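Local atomic coordinates of NAD-dependent benzaldehyde dehydrogenase (Legionella pneumophila, PDB entry 3RHE), a protein that is of uncertain function, named as an NAD-dependent benzaldehyde dehydrogenase but belonging to the glyoxalase/bleomycin-resistance (VOC) superfamily. Residues Asn8-Tyr13 / Leu48-Trp53; Glu56-Lys61 / Glu115-Ile120; Glu79-Ile84 / Phe104-Val109. All coordinates share one frame; numbering follows the deposited sequence.

In the fold
From the N terminus, interaction 1 comes first: strand 8-14 pairs in parallel with strand 49-54, closing a loop that contains helix 17-28 and the strands 34-35 and 39-43. It is complete before interaction 2 opens. Interaction 2 links the loop just after strand 49-54 to strand 117-123, and so spans most of the second half of the chain. Nested inside that span, interaction 3 packs helix 78-90 on strand 105-111, the sheet neighbour of strand 117-123. All three contacts reach the same curved sheet. Tyr13 of interaction 1 bonds to Arg117 of interaction 2, Thr107 of interaction 3 bonds to Arg119 and Ile120, and Trp53 meets Phe104.

Interaction 1. Residues Asn8-Tyr13 / Leu48-Trp53; sequences NLVLFY and LRLGLW
Leu50 and Phe12 meet on one side of this parallel strand pair, with Leu50 CD1 3.9 Å above the Phe12 ring plane and over its centre, a CH-pi contact. Leu50 carries CG anti to its backbone N (chi1 172°), which swings this methyl toward strand 8-14 and Val10 CG1, 4.0 Å away. Leu52 CD2 packs on Phe12 CB, and Tyr24 of helix 17-28 packs on Phe12, Leu50 and Leu52.

On the other face Leu11 CG lies 4.2 Å from Trp53 CE3, and Leu11 CD1 comes within 3.9 Å of Gly51 CA, an approach glycine allows by having no side chain on this face. Tyr13 stands beside Trp53, CE1 to CE3 4.4 Å, and its hydroxyl hydrogen-bonds to Glu70 and Arg117.

At the strand start Arg49 bends at chi3 (-59°), pointing NE back at Asn8 O, 3.0 Å away. That oxygen lies in the guanidinium plane, whereas NE sits above the carbonyl plane; Gln74 takes NH2. Four backbone bonds and this fifth align the first and last strands of a beta-alpha-beta-beta-beta module, as in the VOC fold. The Val10-Phe12 face is apolar, while the Leu11-Tyr13 face mixes apolar packing with a hydroxyl bonded to charged groups.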
# COMPACT_ATOMS: atom_id res chain seq x y z
N ASN A 8 -9.59 1.44 -1.53
CA ASN A 8 -8.80 0.25 -1.77
C ASN A 8 -7.65 0.52 -2.73
O ASN A 8 -7.76 1.29 -3.70
CB ASN A 8 -9.70 -0.91 -2.20
CG ASN A 8 -10.38 -1.57 -1.01
OD1 ASN A 8 -9.75 -1.80 0.02
ND2 ASN A 8 -11.66 -1.85 -1.13
N LEU A 9 -6.52 -0.09 -2.43
CA LEU A 9 -5.33 0.13 -3.22
C LEU A 9 -4.48 -1.14 -3.23
O LEU A 9 -4.09 -1.65 -2.19
CB LEU A 9 -4.55 1.31 -2.66
CG LEU A 9 -3.12 1.59 -3.15
CD1 LEU A 9 -3.08 1.91 -4.65
CD2 LEU A 9 -2.53 2.73 -2.33
N VAL A 10 -4.21 -1.64 -4.43
CA VAL A 10 -3.33 -2.78 -4.59
C VAL A 10 -1.91 -2.24 -4.72
O VAL A 10 -1.65 -1.37 -5.54
CB VAL A 10 -3.72 -3.59 -5.84
CG1 VAL A 10 -2.76 -4.77 -6.06
CG2 VAL A 10 -5.16 -4.08 -5.69
N LEU A 11 -1.00 -2.74 -3.89
CA LEU A 11 0.37 -2.27 -3.86
C LEU A 11 1.30 -3.36 -4.35
O LEU A 11 1.37 -4.42 -3.76
CB LEU A 11 0.77 -1.86 -2.43
CG LEU A 11 0.89 -0.42 -1.94
CD1 LEU A 11 0.32 0.62 -2.87
CD2 LEU A 11 0.32 -0.30 -0.50
N PHE A 12 2.02 -3.09 -5.44
CA PHE A 12 3.03 -4.01 -5.94
C PHE A 12 4.41 -3.51 -5.52
O PHE A 12 4.77 -2.36 -5.79
CB PHE A 12 2.95 -4.09 -7.47
CG PHE A 12 1.92 -5.06 -7.99
CD1 PHE A 12 1.05 -5.72 -7.12
CD2 PHE A 12 1.80 -5.31 -9.34
CE1 PHE A 12 0.09 -6.62 -7.60
CE2 PHE A 12 0.85 -6.21 -9.83
CZ PHE A 12 -0.01 -6.86 -8.96
N TYR A 13 5.19 -4.37 -4.87
CA TYR A 13 6.59 -4.08 -4.64
C TYR A 13 7.33 -4.22 -5.98
O TYR A 13 7.20 -5.24 -6.64
CB TYR A 13 7.19 -5.04 -3.61
CG TYR A 13 6.52 -5.03 -2.24
CD1 TYR A 13 5.66 -4.01 -1.86
CD2 TYR A 13 6.77 -6.05 -1.32
CE1 TYR A 13 5.05 -4.01 -0.60
CE2 TYR A 13 6.17 -6.06 -0.06
CZ TYR A 13 5.32 -5.03 0.30
OH TYR A 13 4.73 -5.04 1.56
N LEU A 48 -10.40 0.49 -9.83
CA LEU A 48 -9.30 -0.15 -9.12
C LEU A 48 -8.05 0.73 -9.11
O LEU A 48 -7.69 1.34 -10.12
CB LEU A 48 -8.98 -1.54 -9.70
CG LEU A 48 -7.92 -2.33 -8.91
CD1 LEU A 48 -8.31 -3.80 -8.74
CD2 LEU A 48 -6.53 -2.18 -9.54
N ARG A 49 -7.40 0.81 -7.96
CA ARG A 49 -6.19 1.60 -7.82
C ARG A 49 -4.97 0.70 -7.65
O ARG A 49 -4.95 -0.19 -6.79
CB ARG A 49 -6.31 2.56 -6.63
CG ARG A 49 -7.41 3.59 -6.76
CD ARG A 49 -7.25 4.72 -5.73
NE ARG A 49 -7.26 4.22 -4.35
CZ ARG A 49 -6.81 4.89 -3.30
NH1 ARG A 49 -6.30 6.10 -3.45
NH2 ARG A 49 -6.86 4.35 -2.08
N LEU A 50 -3.95 0.94 -8.46
CA LEU A 50 -2.73 0.13 -8.43
C LEU A 50 -1.50 1.00 -8.18
O LEU A 50 -1.20 1.93 -8.96
CB LEU A 50 -2.56 -0.65 -9.74
CG LEU A 50 -1.23 -1.38 -9.93
CD1 LEU A 50 -1.13 -2.58 -9.00
CD2 LEU A 50 -1.07 -1.82 -11.39
N GLY A 51 -0.81 0.71 -7.07
CA GLY A 51 0.43 1.39 -6.74
C GLY A 51 1.67 0.54 -6.97
O GLY A 51 1.71 -0.67 -6.67
N LEU A 52 2.70 1.18 -7.51
CA LEU A 52 3.99 0.55 -7.73
C LEU A 52 5.00 1.22 -6.79
O LEU A 52 5.31 2.40 -6.95
CB LEU A 52 4.42 0.71 -9.18
CG LEU A 52 3.37 0.32 -10.23
CD1 LEU A 52 3.81 0.77 -11.64
CD2 LEU A 52 3.07 -1.20 -10.19
N TRP A 53 5.53 0.46 -5.84
CA TRP A 53 6.30 0.99 -4.73
C TRP A 53 7.70 0.36 -4.66
O TRP A 53 7.85 -0.87 -4.61
CB TRP A 53 5.50 0.74 -3.44
CG TRP A 53 5.88 1.56 -2.24
CD1 TRP A 53 6.66 2.69 -2.20
CD2 TRP A 53 5.44 1.33 -0.89
NE1 TRP A 53 6.75 3.15 -0.89
CE2 TRP A 53 6.01 2.33 -0.08
CE3 TRP A 53 4.63 0.35 -0.30
CZ2 TRP A 53 5.79 2.39 1.30
CZ3 TRP A 53 4.42 0.41 1.08
CH2 TRP A 53 5.00 1.42 1.86

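Interaction 2. Residues Glu56-Lys61 / Glu115-Ile120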
# COMPACT_ATOMS: atom_id res chain seq x y z
N GLU A 56 12.87 -1.22 -1.98
CA GLU A 56 13.82 -0.78 -0.97
C GLU A 56 13.18 0.15 0.06
O GLU A 56 13.71 0.35 1.15
CB GLU A 56 15.02 -0.09 -1.64
CG GLU A 56 14.65 0.83 -2.80
CD GLU A 56 14.61 0.12 -4.16
OE1 GLU A 56 15.62 0.21 -4.90
OE2 GLU A 56 13.59 -0.51 -4.50
N GLU A 57 12.02 0.71 -0.28
CA GLU A 57 11.32 1.63 0.61
C GLU A 57 10.34 0.95 1.57
O GLU A 57 9.81 1.60 2.48
CB GLU A 57 10.55 2.66 -0.21
CG GLU A 57 11.45 3.49 -1.11
CD GLU A 57 12.30 4.46 -0.31
OE1 GLU A 57 11.71 5.21 0.49
OE2 GLU A 57 13.54 4.46 -0.48
N ILE A 58 10.08 -0.34 1.39
CA ILE A 58 9.01 -0.96 2.17
C ILE A 58 9.41 -1.20 3.63
O ILE A 58 10.52 -1.63 3.92
CB ILE A 58 8.58 -2.32 1.60
CG1 ILE A 58 8.42 -2.24 0.08
CG2 ILE A 58 7.31 -2.78 2.28
CD1 ILE A 58 7.47 -1.18 -0.38
N GLU A 59 8.47 -0.92 4.53
CA GLU A 59 8.54 -1.40 5.90
C GLU A 59 7.19 -2.03 6.17
O GLU A 59 6.17 -1.43 5.84
CB GLU A 59 8.77 -0.24 6.87
CG GLU A 59 10.13 0.42 6.71
CD GLU A 59 11.26 -0.55 6.99
OE1 GLU A 59 11.05 -1.47 7.81
OE2 GLU A 59 12.34 -0.39 6.40
N PRO A 60 7.17 -3.24 6.75
CA PRO A 60 8.34 -4.01 7.16
C PRO A 60 9.10 -4.52 5.95
O PRO A 60 8.50 -4.65 4.88
CB PRO A 60 7.73 -5.20 7.93
CG PRO A 60 6.28 -4.89 8.09
CD PRO A 60 5.92 -4.00 6.95
N LYS A 61 10.39 -4.79 6.10
CA LYS A 61 11.24 -5.18 4.98
C LYS A 61 10.58 -6.23 4.11
O LYS A 61 10.01 -7.20 4.61
CB LYS A 61 12.60 -5.68 5.47
CG LYS A 61 13.38 -4.64 6.26
CD LYS A 61 13.59 -3.38 5.44
CE LYS A 61 14.65 -2.48 6.06
NZ LYS A 61 14.80 -1.22 5.27
N GLU A 115 0.00 -15.32 4.71
CA GLU A 115 1.08 -14.33 4.69
C GLU A 115 0.92 -13.21 3.67
O GLU A 115 1.89 -12.54 3.32
CB GLU A 115 2.44 -15.00 4.53
CG GLU A 115 2.79 -15.86 5.73
CD GLU A 115 2.49 -15.15 7.05
OE1 GLU A 115 3.25 -14.23 7.41
OE2 GLU A 115 1.50 -15.52 7.72
N HIS A 116 -0.30 -13.01 3.18
CA HIS A 116 -0.58 -11.84 2.36
C HIS A 116 -0.66 -10.62 3.27
O HIS A 116 -1.39 -10.63 4.28
CB HIS A 116 -1.88 -12.02 1.57
CG HIS A 116 -1.90 -13.24 0.70
ND1 HIS A 116 -1.06 -13.38 -0.39
CD2 HIS A 116 -2.65 -14.37 0.75
CE1 HIS A 116 -1.29 -14.55 -0.97
NE2 HIS A 116 -2.25 -15.17 -0.29
N ARG A 117 0.10 -9.58 2.94
CA ARG A 117 0.10 -8.35 3.74
C ARG A 117 -1.12 -7.47 3.49
O ARG A 117 -1.57 -7.28 2.34
CB ARG A 117 1.39 -7.55 3.53
CG ARG A 117 2.65 -8.22 4.06
CD ARG A 117 3.89 -7.44 3.64
NE ARG A 117 5.10 -7.94 4.28
CZ ARG A 117 6.25 -7.27 4.33
NH1 ARG A 117 6.35 -6.07 3.76
NH2 ARG A 117 7.30 -7.81 4.94
N LEU A 118 -1.65 -6.92 4.57
CA LEU A 118 -2.85 -6.11 4.56
C LEU A 118 -2.49 -4.82 5.28
O LEU A 118 -2.20 -4.83 6.47
CB LEU A 118 -3.96 -6.84 5.33
CG LEU A 118 -4.32 -8.25 4.84
CD1 LEU A 118 -5.37 -8.86 5.75
CD2 LEU A 118 -4.85 -8.20 3.43
N ARG A 119 -2.52 -3.69 4.58
CA ARG A 119 -2.07 -2.45 5.16
C ARG A 119 -3.18 -1.43 5.33
O ARG A 119 -3.99 -1.22 4.42
CB ARG A 119 -0.93 -1.83 4.34
CG ARG A 119 -0.50 -0.43 4.82
CD ARG A 119 0.53 0.22 3.89
NE ARG A 119 1.75 -0.58 3.76
CZ ARG A 119 2.77 -0.55 4.61
NH1 ARG A 119 2.72 0.23 5.68
NH2 ARG A 119 3.83 -1.31 4.39
N ILE A 120 -3.22 -0.81 6.50
CA ILE A 120 -4.10 0.33 6.75
C ILE A 120 -3.21 1.58 6.75
O ILE A 120 -2.15 1.58 7.37
CB ILE A 120 -4.79 0.23 8.15
CG1 ILE A 120 -5.59 -1.08 8.33
CG2 ILE A 120 -5.68 1.44 8.41
CD1 ILE A 120 -6.74 -1.25 7.39
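The backbones of Glu59 and Arg119 keep 10.7 Å between their CA atoms and those of Pro60 and Arg117 9.9 Å, so two arginine side chains of strand 117-123 must bridge the gap to loop 56-61. Arginine suits this place because it is long and has several N-H groups to offer to the loop's backbone carbonyls.

Arg117 runs extended from CG to NE and delivers its guanidinium to the turn of the loop. NH1 binds Pro60 O at 2.8 Å, and NH2 binds Lys61 O at 2.8 Å while making a weak second bond to Pro60 O. Both oxygens are tilted from the guanidinium plane. Pro60, which follows a cis peptide bond, sets CG above that plane, offset toward the rim of the group, with its CD 3.8 Å from Arg117 NH1. Ile58 CG2 meets NH1 at the edge, 3.7 Å away. The rotation of the guanidinium is thus fixed by two carbonyls and by Pro60 over one face.

Arg119 bends at chi3 (-59°) and offers NH2 to Glu59 O, 2.8 Å away with an N-H...O angle of 166°. This oxygen lies in its guanidinium plane. Its other nitrogens are engaged elsewhere: NE forms a salt bridge with Glu70, and NH1 bonds to Thr107. Within the loop, Lys61 NZ and Glu59 OE2 form a salt bridge, 2.8 Å.

A loop between the two beta-alpha-beta-beta-beta modules is thereby tied to the last strand of the second. Strand 117-123 lies between strand 69-74, parallel to it, and strand 105-111, antiparallel. The loop covers the face bearing Arg117 and Arg119, where Pro60 also touches Ile96 and Val109, and Arg117 NH1 reaches Tyr13 of strand 8-14. Leu118 and Ile120 face the other way, against Trp88 of helix 78-90.

Interaction 3. Residues Glu79-Ile84 / Phe104-Val109; sequences EMVDEI and FGYTFV
With chi1 at -172° the Tyr106 ring reaches out to helix 78-90, and Asp82 (chi1 -70°) sets its carboxylate beside it; Phe108 instead places CG between backbone N and carbonyl carbon (chi1 79°), the crowded position, which stands its ring against Val81 and Ile84. The phenol donates a hydrogen bond to Asp82 OD1, 2.7 Å from Tyr106 OH, on the syn lone pair of that oxygen. The carboxylate lies at the edge of the ring, the two planes nearly perpendicular. Tyrosine fits here because its flank packs on the helix while its hydroxyl reaches Asp82.

Val81 lies between the two rings; its branched CB lets CG1 touch both. Val81 CG1 is 3.7 Å from Tyr106 CD2 and 3.8 Å from Phe108 CD1, lying in the plane of the Phe108 ring at its edge. Farther along, Phe108 CE1 comes 3.6 Å from Val81 O, and Ile84 CG2 touches Phe108 CZ at 4.2 Å.

This is the helix of the second beta-alpha-beta-beta-beta module packing on its sheet, as in the VOC fold. Helix and strand run almost in the same direction, with their axes 8.6 Å apart. His85 and Trp88 of the helix meet Phe108 edge-to-face, while from strand 117-123 beneath, Cys122 touches Val81 and Ile120 touches Ile84. Thr107, on the opposite face of strand 105-111, bonds through OG1 to Ile120 O.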
# COMPACT_ATOMS: atom_id res chain seq x y z
N GLU A 79 -6.64 8.80 13.63
CA GLU A 79 -7.57 8.21 14.59
C GLU A 79 -8.30 7.00 14.01
O GLU A 79 -8.48 6.00 14.68
CB GLU A 79 -8.59 9.26 15.08
CG GLU A 79 -7.99 10.33 16.00
CD GLU A 79 -7.32 11.50 15.26
OE1 GLU A 79 -7.37 11.57 14.00
OE2 GLU A 79 -6.72 12.35 15.94
N MSE A 80 -8.72 7.08 12.75
CA MSE A 80 -9.35 5.91 12.13
C MSE A 80 -8.35 4.75 12.00
O MSE A 80 -8.71 3.59 12.21
CB MSE A 80 -9.96 6.26 10.76
CG MSE A 80 -10.66 5.07 10.10
SE MSE A 80 -12.06 4.33 11.25
CE MSE A 80 -13.62 5.20 10.49
N VAL A 81 -7.10 5.06 11.66
CA VAL A 81 -6.05 4.04 11.65
C VAL A 81 -5.94 3.35 13.02
O VAL A 81 -5.87 2.14 13.09
CB VAL A 81 -4.67 4.64 11.31
CG1 VAL A 81 -3.58 3.58 11.48
CG2 VAL A 81 -4.67 5.21 9.91
N ASP A 82 -5.91 4.14 14.10
CA ASP A 82 -5.85 3.56 15.44
C ASP A 82 -7.09 2.73 15.76
O ASP A 82 -7.00 1.66 16.36
CB ASP A 82 -5.69 4.65 16.51
CG ASP A 82 -4.32 5.29 16.48
OD1 ASP A 82 -3.34 4.59 16.11
OD2 ASP A 82 -4.22 6.48 16.80
N GLU A 83 -8.25 3.23 15.36
CA GLU A 83 -9.50 2.52 15.62
C GLU A 83 -9.50 1.15 14.92
O GLU A 83 -9.86 0.15 15.53
CB GLU A 83 -10.69 3.38 15.20
CG GLU A 83 -12.05 2.67 15.12
CD GLU A 83 -12.49 2.04 16.44
OE1 GLU A 83 -12.01 2.44 17.52
OE2 GLU A 83 -13.34 1.12 16.38
N ILE A 84 -9.07 1.10 13.66
CA ILE A 84 -9.03 -0.18 12.97
C ILE A 84 -7.98 -1.09 13.60
O ILE A 84 -8.16 -2.30 13.69
CB ILE A 84 -8.77 -0.05 11.45
CG1 ILE A 84 -9.83 0.84 10.81
CG2 ILE A 84 -8.74 -1.43 10.81
CD1 ILE A 84 -9.56 1.20 9.37
N PHE A 104 5.22 8.83 4.28
CA PHE A 104 4.00 9.14 3.52
C PHE A 104 2.77 9.32 4.41
O PHE A 104 1.72 9.76 3.94
CB PHE A 104 3.72 8.05 2.49
CG PHE A 104 3.46 6.70 3.10
CD1 PHE A 104 2.19 6.35 3.55
CD2 PHE A 104 4.49 5.78 3.24
CE1 PHE A 104 1.96 5.12 4.12
CE2 PHE A 104 4.26 4.54 3.81
CZ PHE A 104 2.99 4.21 4.26
N GLY A 105 2.90 8.98 5.69
CA GLY A 105 1.76 9.02 6.60
C GLY A 105 1.76 7.93 7.65
O GLY A 105 2.79 7.33 7.94
N TYR A 106 0.59 7.65 8.20
CA TYR A 106 0.46 6.85 9.41
C TYR A 106 -0.20 5.52 9.09
O TYR A 106 -1.24 5.48 8.43
CB TYR A 106 -0.37 7.64 10.41
CG TYR A 106 -0.47 7.08 11.79
CD1 TYR A 106 0.64 6.99 12.62
CD2 TYR A 106 -1.71 6.71 12.31
CE1 TYR A 106 0.53 6.51 13.93
CE2 TYR A 106 -1.83 6.23 13.61
CZ TYR A 106 -0.71 6.14 14.41
OH TYR A 106 -0.85 5.65 15.70
N THR A 107 0.40 4.42 9.56
CA THR A 107 0.11 3.12 8.98
C THR A 107 0.43 1.95 9.90
O THR A 107 1.26 2.06 10.79
CB THR A 107 0.92 2.95 7.64
OG1 THR A 107 0.50 1.76 6.96
CG2 THR A 107 2.41 2.85 7.92
N PHE A 108 -0.25 0.83 9.68
CA PHE A 108 0.14 -0.43 10.29
C PHE A 108 -0.15 -1.57 9.32
O PHE A 108 -0.90 -1.38 8.36
CB PHE A 108 -0.53 -0.65 11.67
CG PHE A 108 -1.96 -1.12 11.61
CD1 PHE A 108 -3.00 -0.21 11.53
CD2 PHE A 108 -2.26 -2.47 11.68
CE1 PHE A 108 -4.32 -0.64 11.48
CE2 PHE A 108 -3.57 -2.91 11.64
CZ PHE A 108 -4.61 -1.99 11.54
N VAL A 109 0.45 -2.73 9.53
CA VAL A 109 0.18 -3.86 8.63
C VAL A 109 -0.03 -5.19 9.33
O VAL A 109 0.67 -5.53 10.29
CB VAL A 109 1.19 -3.97 7.43
CG1 VAL A 109 2.47 -3.25 7.70
CG2 VAL A 109 1.43 -5.44 6.99